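Local structure of glutamate racemase (Bacillus anthracis, 2DWU) at residues B[240-245]-B[263-268]; B[11-16]-B[60-65]; B[114-119]-B[181-186]. The protein belongs to the aspartate/glutamate racemase family, enzymes built from parallel-sheet alpha/beta domains, and holds D-glutamic acid in a pocket of this chain. All blocks are in the same frame, centred on the assembly; numbering follows the deposited sequence. Where two conformers were deposited one is given.

Contact 1 of 3, residues B[240-245]-B[263-268]. With K (potassium ion), chain G.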
ATOM      1  N   PHE B 240      19.203  -3.530 -19.071  1.00 10.56           N
ATOM      2  CA  PHE B 240      19.686  -4.474 -20.066  1.00  9.84           C
ATOM      3  C   PHE B 240      18.534  -4.902 -20.967  1.00 10.57           C
ATOM      4  O   PHE B 240      17.392  -5.014 -20.509  1.00 10.61           O
ATOM      5  CB  PHE B 240      20.266  -5.698 -19.361  1.00 10.20           C
ATOM      6  CG  PHE B 240      21.447  -5.395 -18.489  1.00 12.94           C
ATOM      7  CD1 PHE B 240      22.725  -5.300 -19.039  1.00 14.12           C
ATOM      8  CD2 PHE B 240      21.283  -5.191 -17.125  1.00 12.65           C
ATOM      9  CE1 PHE B 240      23.829  -5.004 -18.237  1.00 13.73           C
ATOM     10  CE2 PHE B 240      22.385  -4.888 -16.311  1.00 16.16           C
ATOM     11  CZ  PHE B 240      23.663  -4.797 -16.880  1.00 14.05           C
ATOM     12  N   THR B 241      18.829  -5.146 -22.240  1.00 10.20           N
ATOM     13  CA  THR B 241      17.782  -5.564 -23.176  1.00 11.74           C
ATOM     14  C   THR B 241      18.307  -6.615 -24.130  1.00 12.82           C
ATOM     15  O   THR B 241      19.510  -6.662 -24.436  1.00 11.75           O
ATOM     16  CB  THR B 241      17.264  -4.383 -24.006  1.00 11.12           C
ATOM     17  OG1 THR B 241      16.255  -4.850 -24.916  1.00 11.90           O
ATOM     18  CG2 THR B 241      18.393  -3.764 -24.831  1.00 13.03           C
ATOM     19  N   THR B 242      17.409  -7.482 -24.586  1.00 11.94           N
ATOM     20  CA  THR B 242      17.811  -8.512 -25.531  1.00 11.73           C
ATOM     21  C   THR B 242      17.576  -8.013 -26.952  1.00 12.79           C
ATOM     22  O   THR B 242      17.980  -8.669 -27.917  1.00 13.92           O
ATOM     23  CB  THR B 242      17.022  -9.809 -25.359  1.00 10.60           C
ATOM     24  OG1 THR B 242      15.618  -9.517 -25.413  1.00 11.62           O
ATOM     25  CG2 THR B 242      17.395 -10.514 -24.039  1.00 12.22           C
ATOM     26  N   GLY B 243      16.917  -6.867 -27.089  1.00 13.95           N
ATOM     27  CA  GLY B 243      16.677  -6.320 -28.411  1.00 16.22           C
ATOM     28  C   GLY B 243      17.678  -5.237 -28.736  1.00 17.34           C
ATOM     29  O   GLY B 243      18.775  -5.210 -28.192  1.00 16.89           O
ATOM     30  N   SER B 244      17.291  -4.348 -29.632  1.00 20.31           N
ATOM     31  CA  SER B 244      18.120  -3.232 -30.044  1.00 22.26           C
ATOM     32  C   SER B 244      18.361  -2.279 -28.878  1.00 23.32           C
ATOM     33  O   SER B 244      17.417  -1.813 -28.249  1.00 23.41           O
ATOM     34  CB  SER B 244      17.425  -2.469 -31.172  1.00 24.38           C
ATOM     35  OG  SER B 244      18.006  -1.191 -31.320  1.00 25.51           O
ATOM     36  N   VAL B 245      19.629  -1.994 -28.608  1.00 23.39           N
ATOM     37  CA  VAL B 245      19.997  -1.088 -27.537  1.00 24.11           C
ATOM     38  C   VAL B 245      19.583   0.341 -27.883  1.00 23.73           C
ATOM     39  O   VAL B 245      19.048   1.055 -27.037  1.00 21.77           O
ATOM     40  CB  VAL B 245      21.511  -1.146 -27.267  1.00 25.93           C
ATOM     41  CG1 VAL B 245      21.948   0.054 -26.424  1.00 25.05           C
ATOM     42  CG2 VAL B 245      21.849  -2.445 -26.558  1.00 26.73           C
ATOM     43  N   ASP B 263      22.486  -1.649 -21.866  1.00 19.16           N
ATOM     44  CA  ASP B 263      23.436  -2.590 -22.459  1.00 18.75           C
ATOM     45  C   ASP B 263      22.703  -3.793 -23.048  1.00 19.84           C
ATOM     46  O   ASP B 263      21.582  -4.112 -22.635  1.00 15.99           O
ATOM     47  CB  ASP B 263      24.453  -3.064 -21.419  1.00 20.43           C
ATOM     48  CG  ASP B 263      25.516  -2.016 -21.131  1.00 22.04           C
ATOM     49  OD1 ASP B 263      25.470  -1.391 -20.066  1.00 24.07           O
ATOM     50  OD2 ASP B 263      26.401  -1.816 -21.997  1.00 26.14           O
ATOM     51  N   CYS B 264      23.349  -4.453 -24.006  1.00 20.75           N
ATOM     52  CA  CYS B 264      22.778  -5.623 -24.676  1.00 23.46           C
ATOM     53  C   CYS B 264      23.094  -6.896 -23.902  1.00 23.59           C
ATOM     54  O   CYS B 264      24.104  -6.984 -23.193  1.00 25.61           O
ATOM     55  CB  CYS B 264      23.335  -5.741 -26.097  1.00 27.24           C
ATOM     56  SG  CYS B 264      25.131  -5.943 -26.134  1.00 36.33           S
ATOM     57  N   VAL B 265      22.231  -7.891 -24.032  1.00 21.05           N
ATOM     58  CA  VAL B 265      22.427  -9.156 -23.353  1.00 22.40           C
ATOM     59  C   VAL B 265      21.842 -10.245 -24.230  1.00 21.44           C
ATOM     60  O   VAL B 265      20.880  -9.994 -24.955  1.00 19.29           O
ATOM     61  CB  VAL B 265      21.702  -9.184 -21.980  1.00 23.98           C
ATOM     62  CG1 VAL B 265      20.281  -8.665 -22.130  1.00 24.38           C
ATOM     63  CG2 VAL B 265      21.660 -10.604 -21.434  1.00 24.26           C
ATOM     64  N   ASP B 266      22.442 -11.433 -24.183  1.00 21.59           N
ATOM     65  CA  ASP B 266      21.955 -12.585 -24.932  1.00 22.26           C
ATOM     66  C   ASP B 266      21.431 -13.626 -23.958  1.00 23.55           C
ATOM     67  O   ASP B 266      22.113 -13.976 -22.987  1.00 24.74           O
ATOM     68  CB  ASP B 266      23.076 -13.251 -25.746  1.00 25.07           C
ATOM     69  CG  ASP B 266      23.394 -12.522 -27.024  1.00 28.54           C
ATOM     70  OD1 ASP B 266      24.361 -12.917 -27.708  1.00 32.00           O
ATOM     71  OD2 ASP B 266      22.692 -11.559 -27.368  1.00 30.04           O
ATOM     72  N   LEU B 267      20.232 -14.129 -24.217  1.00 21.81           N
ATOM     73  CA  LEU B 267      19.663 -15.178 -23.380  1.00 23.37           C
ATOM     74  C   LEU B 267      19.530 -16.386 -24.289  1.00 24.70           C
ATOM     75  O   LEU B 267      19.259 -16.232 -25.477  1.00 25.15           O
ATOM     76  CB  LEU B 267      18.282 -14.780 -22.851  1.00 21.36           C
ATOM     77  CG  LEU B 267      18.256 -13.513 -21.993  1.00 18.59           C
ATOM     78  CD1 LEU B 267      16.813 -13.206 -21.599  1.00 18.29           C
ATOM     79  CD2 LEU B 267      19.136 -13.693 -20.764  1.00 19.08           C
ATOM     80  N   PRO B 268      19.760 -17.601 -23.760  1.00 25.78           N
ATOM     81  CA  PRO B 268      20.137 -17.914 -22.381  1.00 27.02           C
ATOM     82  C   PRO B 268      21.590 -17.542 -22.112  1.00 29.19           C
ATOM     83  O   PRO B 268      22.417 -17.535 -23.028  1.00 28.22           O
ATOM     84  CB  PRO B 268      19.887 -19.422 -22.289  1.00 26.98           C
ATOM     85  CG  PRO B 268      20.168 -19.889 -23.681  1.00 26.30           C
ATOM     86  CD  PRO B 268      19.496 -18.836 -24.525  1.00 26.97           C
TER
HETATM   87  K     K G 277      19.984 -10.795 -27.667  1.00 24.35           K
HETATM   88  O   HOH W   1      18.671 -13.020 -26.245  1.00 16.06           O
HETATM   89  O   HOH W   2      19.422 -13.827 -28.745  1.00 28.57           O
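Val265 packs against the end of strand 238-241, and its side chain can be followed atom by atom. CB lies near Thr241 O; with chi1 at 47°, CG1 comes within 3.2 Å of Thr241 O and stays 4.1 Å from Phe240 CB. CG2 turns from the partner segment and rests on Phe64 of helix 51-65. The backbones pair as parallel strands: Thr241 N donates to Asp263 O (3.0 Å), and Val265 N to Thr241 O at a bent 135°. Beyond the strand ends both segments supply oxygens: the potassium ion is bound by Thr242 O at 2.9 Å, Val265 O at 3.0 Å and Asp266 OD2 at 2.8 Å, plus water 1 and a longer contact to water 2. The carboxylate probably offsets part of its charge. Water 1 also accepts from Leu267 N. Thr241 OG1 hydrogen-bonds with Asn41 OD1 and accepts from Gly243 N, an ST turn closing just after the strand, two residues before the helix starts at Val245, whose CG2 meets Cys264 CB at 3.6 Å. The contact joins both strands of the beta-alpha-beta unit 238-241, 245-256, 262-264 at the sheet's edge, with strand 35-39 beyond 238-241 and helix 51-65 packed over Phe240, Val265 and Leu267.

Contact 2 of 3, residues B[11-16]-B[60-65]. With DGL (D-glutamic acid), chain H.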
ATOM      1  N   GLY B  11      16.409  -6.718  -8.478  1.00  7.76           N
ATOM      2  CA  GLY B  11      16.363  -7.201  -9.856  1.00  7.32           C
ATOM      3  C   GLY B  11      14.958  -6.931 -10.382  1.00  9.09           C
ATOM      4  O   GLY B  11      13.999  -7.113  -9.639  1.00  9.90           O
ATOM      5  N   VAL B  12      14.841  -6.456 -11.620  1.00  8.09           N
ATOM      6  CA  VAL B  12      13.514  -6.195 -12.221  1.00  8.12           C
ATOM      7  C   VAL B  12      13.503  -6.858 -13.593  1.00  7.90           C
ATOM      8  O   VAL B  12      14.416  -6.629 -14.399  1.00  9.90           O
ATOM      9  CB  VAL B  12      13.246  -4.666 -12.389  1.00  6.83           C
ATOM     10  CG1 VAL B  12      11.840  -4.440 -12.978  1.00  9.94           C
ATOM     11  CG2 VAL B  12      13.363  -3.945 -11.040  1.00  7.74           C
ATOM     12  N   LEU B  13      12.506  -7.702 -13.865  1.00  7.88           N
ATOM     13  CA  LEU B  13      12.444  -8.323 -15.186  1.00  8.22           C
ATOM     14  C   LEU B  13      11.102  -8.017 -15.854  1.00  8.49           C
ATOM     15  O   LEU B  13      10.068  -7.828 -15.191  1.00  7.85           O
ATOM     16  CB  LEU B  13      12.720  -9.839 -15.111  1.00  9.91           C
ATOM     17  CG  LEU B  13      11.786 -10.756 -14.319  1.00 10.35           C
ATOM     18  CD1 LEU B  13      10.478 -11.041 -15.123  1.00 12.06           C
ATOM     19  CD2 LEU B  13      12.515 -12.095 -14.062  1.00 11.99           C
ATOM     20  N   ASP B  14      11.148  -7.937 -17.176  1.00  8.88           N
ATOM     21  CA  ASP B  14       9.965  -7.609 -17.955  1.00  8.73           C
ATOM     22  C   ASP B  14      10.152  -8.178 -19.346  1.00 10.16           C
ATOM     23  O   ASP B  14      11.249  -8.565 -19.719  1.00 10.53           O
ATOM     24  CB  ASP B  14       9.824  -6.082 -18.038  1.00  8.17           C
ATOM     25  CG  ASP B  14       8.594  -5.669 -18.842  1.00 11.06           C
ATOM     26  OD1 ASP B  14       7.485  -6.148 -18.508  1.00 11.21           O
ATOM     27  OD2 ASP B  14       8.716  -4.894 -19.814  1.00 11.75           O
ATOM     28  N   SER B  15       9.078  -8.219 -20.117  1.00  7.90           N
ATOM     29  CA  SER B  15       9.178  -8.698 -21.475  1.00  9.83           C
ATOM     30  C   SER B  15       9.850  -7.681 -22.404  1.00  9.62           C
ATOM     31  O   SER B  15      10.255  -8.055 -23.502  1.00 11.17           O
ATOM     32  CB  SER B  15       7.782  -9.021 -22.008  1.00  9.61           C
ATOM     33  OG  SER B  15       7.001  -7.840 -22.168  1.00 10.86           O
ATOM     34  N   GLY B  16       9.974  -6.415 -21.980  1.00 10.03           N
ATOM     35  CA  GLY B  16      10.574  -5.403 -22.837  1.00  9.64           C
ATOM     36  C   GLY B  16      10.765  -4.047 -22.194  1.00  9.02           C
ATOM     37  O   GLY B  16      11.447  -3.942 -21.169  1.00 10.36           O
ATOM     38  N   GLU B  60      15.075 -17.740 -17.790  1.00 13.54           N
ATOM     39  CA  GLU B  60      16.319 -17.356 -18.458  1.00 13.91           C
ATOM     40  C   GLU B  60      16.712 -15.947 -17.974  1.00 13.51           C
ATOM     41  O   GLU B  60      17.880 -15.667 -17.760  1.00 13.49           O
ATOM     42  CB  GLU B  60      16.152 -17.338 -19.984  1.00 15.69           C
ATOM     43  CG  GLU B  60      15.882 -18.701 -20.577  1.00 16.86           C
ATOM     44  CD  GLU B  60      15.998 -18.726 -22.086  1.00 19.95           C
ATOM     45  OE1 GLU B  60      15.984 -17.643 -22.725  1.00 19.21           O
ATOM     46  OE2 GLU B  60      16.100 -19.844 -22.649  1.00 20.70           O
ATOM     47  N   MET B  61      15.740 -15.056 -17.794  1.00 11.93           N
ATOM     48  CA  MET B  61      16.069 -13.720 -17.303  1.00 10.37           C
ATOM     49  C   MET B  61      16.531 -13.788 -15.850  1.00 11.87           C
ATOM     50  O   MET B  61      17.399 -13.020 -15.440  1.00 12.97           O
ATOM     51  CB  MET B  61      14.868 -12.755 -17.418  1.00 10.69           C
ATOM     52  CG  MET B  61      14.615 -12.284 -18.838  1.00 10.09           C
ATOM     53  SD  MET B  61      13.400 -10.981 -18.972  1.00 11.07           S
ATOM     54  CE  MET B  61      11.837 -11.916 -18.866  1.00 13.21           C
ATOM     55  N   VAL B  62      15.944 -14.687 -15.066  1.00 12.46           N
ATOM     56  CA  VAL B  62      16.354 -14.811 -13.664  1.00 13.05           C
ATOM     57  C   VAL B  62      17.814 -15.281 -13.600  1.00 15.79           C
ATOM     58  O   VAL B  62      18.576 -14.820 -12.752  1.00 15.97           O
ATOM     59  CB  VAL B  62      15.453 -15.797 -12.885  1.00 13.34           C
ATOM     60  CG1 VAL B  62      16.050 -16.095 -11.493  1.00 15.39           C
ATOM     61  CG2 VAL B  62      14.060 -15.192 -12.727  1.00 13.75           C
ATOM     62  N   GLU B  63      18.200 -16.179 -14.504  1.00 16.18           N
ATOM     63  CA  GLU B  63      19.577 -16.668 -14.530  1.00 17.14           C
ATOM     64  C   GLU B  63      20.526 -15.520 -14.803  1.00 16.17           C
ATOM     65  O   GLU B  63      21.627 -15.471 -14.245  1.00 16.36           O
ATOM     66  CB  GLU B  63      19.762 -17.759 -15.596  1.00 19.42           C
ATOM     67  CG  GLU B  63      19.248 -19.114 -15.145  1.00 25.44           C
ATOM     68  CD  GLU B  63      19.823 -19.529 -13.794  1.00 29.29           C
ATOM     69  OE1 GLU B  63      21.062 -19.682 -13.699  1.00 32.60           O
ATOM     70  OE2 GLU B  63      19.039 -19.694 -12.830  1.00 31.35           O
ATOM     71  N   PHE B  64      20.109 -14.592 -15.663  1.00 12.92           N
ATOM     72  CA  PHE B  64      20.919 -13.431 -15.959  1.00 14.30           C
ATOM     73  C   PHE B  64      21.041 -12.551 -14.717  1.00 13.51           C
ATOM     74  O   PHE B  64      22.137 -12.098 -14.361  1.00 13.89           O
ATOM     75  CB  PHE B  64      20.295 -12.603 -17.090  1.00 13.20           C
ATOM     76  CG  PHE B  64      20.942 -11.254 -17.267  1.00 15.62           C
ATOM     77  CD1 PHE B  64      22.194 -11.136 -17.855  1.00 15.68           C
ATOM     78  CD2 PHE B  64      20.320 -10.105 -16.783  1.00 14.84           C
ATOM     79  CE1 PHE B  64      22.824  -9.890 -17.958  1.00 17.20           C
ATOM     80  CE2 PHE B  64      20.938  -8.860 -16.881  1.00 16.23           C
ATOM     81  CZ  PHE B  64      22.197  -8.752 -17.471  1.00 17.06           C
ATOM     82  N   LEU B  65      19.916 -12.285 -14.058  1.00 14.38           N
ATOM     83  CA  LEU B  65      19.928 -11.418 -12.883  1.00 15.33           C
ATOM     84  C   LEU B  65      20.703 -11.996 -11.703  1.00 16.39           C
ATOM     85  O   LEU B  65      21.219 -11.249 -10.870  1.00 15.71           O
ATOM     86  CB  LEU B  65      18.483 -11.089 -12.461  1.00 14.18           C
ATOM     87  CG  LEU B  65      17.729 -10.192 -13.449  1.00 13.63           C
ATOM     88  CD1 LEU B  65      16.256 -10.037 -12.993  1.00 12.06           C
ATOM     89  CD2 LEU B  65      18.400  -8.814 -13.548  1.00 13.64           C
TER
HETATM   90  N   DGL H 278       4.740  -6.329 -20.227  1.00  7.89           N
HETATM   91  CA  DGL H 278       3.497  -7.014 -20.704  1.00  9.36           C
HETATM   92  C   DGL H 278       2.494  -7.076 -19.606  1.00  8.43           C
HETATM   93  O   DGL H 278       1.536  -7.839 -19.641  1.00  9.04           O
HETATM   94  CB  DGL H 278       2.906  -6.255 -21.913  1.00  9.81           C
HETATM   95  CG  DGL H 278       3.748  -6.630 -23.156  1.00 11.02           C
HETATM   96  CD  DGL H 278       3.743  -8.052 -23.540  1.00 11.78           C
HETATM   97  OE1 DGL H 278       2.770  -8.625 -24.033  1.00  9.88           O
HETATM   98  OE2 DGL H 278       4.857  -8.708 -23.312  1.00 11.62           O
HETATM   99  OXT DGL H 278       2.680  -6.284 -18.586  1.00  8.28           O
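Strand 11-14 and helix 60-65 run nearly antiparallel, at 154°, with their axes 9.2 Å apart at the closest approach, a spacing bridged by side chains. Leu13 contributes the largest share. Its branch point CG is tucked in between the two backbone arms of its own residue (chi1 62°), and each methyl meets its own helix residue: CD2 lies 3.7 Å from Val62 CG2, while CD1 lies 4.1 Å from Met61 CE. Leu65 CD1 takes the other end, lying over the backbone at Gly11 and Val12 and touching Leu13 CB. In Met61, chi1 and an extended chi2 carry SD to 3.3 Å from Asp14 O, and the bend at chi3 (-80°) turns CE back beside the same oxygen, so the thioether packs against a carbonyl next to the ligand pocket. Asp14 CB points from the helix, and OD1 receives a weak bond from the amino N of D-glutamic acid at 3.2 Å. OD2 accepts from Gly16 N, an Asx turn, and from Gly19 N, two bonds that would limit rotation of the carboxylate. Ser15 OG donates to ligand OE2 at 2.6 Å. The helix packs on one face of the sheet, over strands 9-14, 35-39 and 70-75; Ile38 touches Leu13 and Leu65, and Leu73 touches Val62 and Leu65.

Contact 3 of 3, residues B[114-119]-B[181-186]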
ATOM      1  N   GLY B 114     -17.305  -3.026  -4.080  1.00 10.38           N
ATOM      2  CA  GLY B 114     -16.797  -4.374  -4.195  1.00 10.81           C
ATOM      3  C   GLY B 114     -16.945  -4.920  -5.605  1.00  9.04           C
ATOM      4  O   GLY B 114     -17.106  -6.105  -5.769  1.00 10.31           O
ATOM      5  N   LYS B 115     -16.876  -4.049  -6.603  1.00  9.08           N
ATOM      6  CA  LYS B 115     -17.026  -4.438  -8.010  1.00  8.54           C
ATOM      7  C   LYS B 115     -15.814  -3.873  -8.717  1.00  9.08           C
ATOM      8  O   LYS B 115     -15.702  -2.664  -8.887  1.00  9.51           O
ATOM      9  CB  LYS B 115     -18.323  -3.839  -8.563  1.00 10.18           C
ATOM     10  CG  LYS B 115     -19.575  -4.524  -7.955  1.00 12.11           C
ATOM     11  CD  LYS B 115     -20.882  -3.906  -8.448  1.00 13.50           C
ATOM     12  CE  LYS B 115     -22.073  -4.913  -8.261  1.00 15.59           C
ATOM     13  NZ  LYS B 115     -22.647  -5.000  -6.909  1.00 18.72           N
ATOM     14  N   ILE B 116     -14.956  -4.780  -9.164  1.00  7.30           N
ATOM     15  CA  ILE B 116     -13.669  -4.411  -9.738  1.00  8.60           C
ATOM     16  C   ILE B 116     -13.444  -4.889 -11.157  1.00  8.04           C
ATOM     17  O   ILE B 116     -13.743  -6.027 -11.480  1.00 10.35           O
ATOM     18  CB  ILE B 116     -12.596  -5.013  -8.825  1.00  9.11           C
ATOM     19  CG1 ILE B 116     -12.742  -4.420  -7.407  1.00 11.03           C
ATOM     20  CG2 ILE B 116     -11.193  -4.709  -9.362  1.00  9.24           C
ATOM     21  CD1 ILE B 116     -12.027  -5.225  -6.339  1.00 14.70           C
ATOM     22  N   GLY B 117     -12.960  -4.000 -12.026  1.00  8.25           N
ATOM     23  CA  GLY B 117     -12.644  -4.436 -13.372  1.00  7.24           C
ATOM     24  C   GLY B 117     -11.121  -4.581 -13.484  1.00  8.12           C
ATOM     25  O   GLY B 117     -10.376  -3.995 -12.704  1.00  7.66           O
ATOM     26  N   VAL B 118     -10.655  -5.396 -14.417  0.50  7.22           N
ATOM     27  CA  VAL B 118      -9.210  -5.473 -14.662  0.50  6.80           C
ATOM     28  C   VAL B 118      -9.007  -5.803 -16.123  0.50  6.94           C
ATOM     29  O   VAL B 118      -9.721  -6.632 -16.694  0.50  6.86           O
ATOM     30  CB  VAL B 118      -8.465  -6.497 -13.785  0.50  5.08           C
ATOM     31  CG1 VAL B 118      -9.021  -7.906 -14.003  0.50  5.08           C
ATOM     32  CG2 VAL B 118      -6.964  -6.445 -14.124  0.50  5.72           C
ATOM     33  N   ILE B 119      -8.038  -5.122 -16.727  1.00  8.27           N
ATOM     34  CA  ILE B 119      -7.711  -5.285 -18.141  1.00  7.86           C
ATOM     35  C   ILE B 119      -6.248  -5.675 -18.272  1.00  7.87           C
ATOM     36  O   ILE B 119      -5.416  -5.315 -17.426  1.00  8.84           O
ATOM     37  CB  ILE B 119      -7.986  -3.996 -18.974  1.00  7.29           C
ATOM     38  CG1 ILE B 119      -7.318  -2.763 -18.341  1.00  8.83           C
ATOM     39  CG2 ILE B 119      -9.520  -3.816 -19.069  1.00  8.49           C
ATOM     40  CD1 ILE B 119      -7.346  -1.536 -19.251  1.00  8.54           C
ATOM     41  N   ILE B 181     -18.795  -1.322 -12.272  1.00  9.62           N
ATOM     42  CA  ILE B 181     -17.539  -1.374 -11.504  1.00 11.06           C
ATOM     43  C   ILE B 181     -17.243   0.019 -10.974  1.00  9.85           C
ATOM     44  O   ILE B 181     -17.730   1.007 -11.521  1.00 13.03           O
ATOM     45  CB  ILE B 181     -16.315  -1.800 -12.379  1.00 10.34           C
ATOM     46  CG1 ILE B 181     -16.096  -0.801 -13.527  1.00 11.61           C
ATOM     47  CG2 ILE B 181     -16.498  -3.199 -12.892  1.00 13.32           C
ATOM     48  CD1 ILE B 181     -14.742  -1.047 -14.230  1.00 11.84           C
ATOM     49  N   ASP B 182     -16.472   0.124  -9.894  1.00  9.05           N
ATOM     50  CA  ASP B 182     -16.085   1.442  -9.417  1.00  7.93           C
ATOM     51  C   ASP B 182     -14.560   1.529  -9.304  1.00  8.78           C
ATOM     52  O   ASP B 182     -14.028   2.535  -8.858  1.00 10.06           O
ATOM     53  CB  ASP B 182     -16.758   1.797  -8.067  1.00 11.35           C
ATOM     54  CG  ASP B 182     -16.274   0.946  -6.892  1.00 11.37           C
ATOM     55  OD1 ASP B 182     -15.430   0.039  -7.067  1.00 11.59           O
ATOM     56  OD2 ASP B 182     -16.771   1.211  -5.767  1.00 11.81           O
ATOM     57  N   THR B 183     -13.881   0.471  -9.742  1.00  9.51           N
ATOM     58  CA  THR B 183     -12.421   0.384  -9.671  1.00  9.49           C
ATOM     59  C   THR B 183     -11.918  -0.381 -10.903  1.00  8.79           C
ATOM     60  O   THR B 183     -12.554  -1.336 -11.323  1.00  9.17           O
ATOM     61  CB  THR B 183     -12.038  -0.398  -8.378  1.00  9.97           C
ATOM     62  OG1 THR B 183     -12.579   0.287  -7.235  1.00 11.79           O
ATOM     63  CG2 THR B 183     -10.506  -0.523  -8.237  1.00 10.94           C
ATOM     64  N   LEU B 184     -10.795   0.040 -11.493  1.00  6.78           N
ATOM     65  CA  LEU B 184     -10.239  -0.649 -12.658  1.00  6.33           C
ATOM     66  C   LEU B 184      -8.739  -0.811 -12.449  1.00  6.82           C
ATOM     67  O   LEU B 184      -8.033   0.176 -12.236  1.00  7.78           O
ATOM     68  CB  LEU B 184     -10.456   0.161 -13.952  1.00  8.77           C
ATOM     69  CG  LEU B 184      -9.707  -0.473 -15.141  1.00 10.44           C
ATOM     70  CD1 LEU B 184     -10.461  -1.692 -15.602  1.00 13.12           C
ATOM     71  CD2 LEU B 184      -9.539   0.541 -16.278  1.00 13.75           C
ATOM     72  N   ILE B 185      -8.267  -2.048 -12.498  1.00  6.37           N
ATOM     73  CA  ILE B 185      -6.841  -2.311 -12.367  1.00  7.14           C
ATOM     74  C   ILE B 185      -6.194  -2.322 -13.751  1.00  6.43           C
ATOM     75  O   ILE B 185      -6.647  -3.046 -14.656  1.00  6.90           O
ATOM     76  CB  ILE B 185      -6.594  -3.672 -11.700  1.00  6.51           C
ATOM     77  CG1 ILE B 185      -7.195  -3.681 -10.285  1.00  6.27           C
ATOM     78  CG2 ILE B 185      -5.055  -3.970 -11.672  1.00  7.40           C
ATOM     79  CD1 ILE B 185      -7.213  -5.082  -9.637  1.00  7.83           C
ATOM     80  N   LEU B 186      -5.165  -1.495 -13.942  1.00  6.09           N
ATOM     81  CA  LEU B 186      -4.424  -1.503 -15.208  1.00  5.87           C
ATOM     82  C   LEU B 186      -3.432  -2.672 -15.109  1.00  8.58           C
ATOM     83  O   LEU B 186      -2.277  -2.498 -14.677  1.00  9.16           O
ATOM     84  CB  LEU B 186      -3.669  -0.183 -15.377  1.00  8.10           C
ATOM     85  CG  LEU B 186      -4.510   1.078 -15.366  1.00  7.21           C
ATOM     86  CD1 LEU B 186      -3.613   2.307 -15.673  1.00  8.61           C
ATOM     87  CD2 LEU B 186      -5.623   0.972 -16.426  1.00  9.97           C
TER
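Leu184 reaches Gly117 through two torsions: chi1 (172°) extends the chain away from its own backbone N, and chi2 (76°) turns CD1 toward the glycine, over whose peptide it lies, 3.6 Å from Gly117 C. Ile181, with chi1 of 60°, holds CG2 anti to its carbonyl carbon and thereby brings that methyl to 3.7 Å from Gly117 N, while CD1 lies near Gly117 CA. Gly117 therefore takes two branched side chains against its backbone, on the face where Ile119 and Leu186 also project. There the side chains of Ile119 and Leu186 lie side by side, pointing the same way, with Ile119 CD1 and Leu186 CD2 4.2 Å apart, and Ile119 CG2 meets Leu184 CD1 at about a right angle between the side chains. On the opposite face Ile185 CD1 reaches Ile116 CG2 at 4.0 Å; Ala107 of helix 100-110 touches Ile116, Thr183 and Ile185.

The backbone ladder is parallel. Gly117 N donates to Thr183 O at 2.8 Å, almost straight, and Gly117 O accepts from Ile185 N at 2.9 Å. Ile119 N continues to Ile185 O, and Asp182 N binds Lys115 O ahead of the strand proper. Asp182 OD1 accepts from Thr183 OG1, which comes from above the carboxylate plane, and from Thr111 OG1; OD2 accepts from Lys112 N and Lys113 N. With four donors on one carboxylate, Asp182 is probably ionised, and it fixes the entry to both strands, whereas the buried aliphatic faces rely on packing alone beside the backbone bonds.

Overall arrangement
The contacts follow one another along the chain as 2, 3, 1, each closing before the next opens. Contacts 1 and 2 belong to the six-stranded parallel sheet and have centres about 10 Å apart. They touch directly: Phe64 of helix 51-65 packs edge-to-face on the Phe240 ring, and Met61 CG lies 3.6 Å from Leu267 CD1. Contact 3 sits in the separate four-stranded sheet, on the other side of the chain's centre, its centre about 29 Å from that of contact 2 and 35 Å from that of contact 1. D-glutamic acid binds residues from both halves, including Asp14 and Thr189, whereas the potassium ion marks the edge of the six-stranded one.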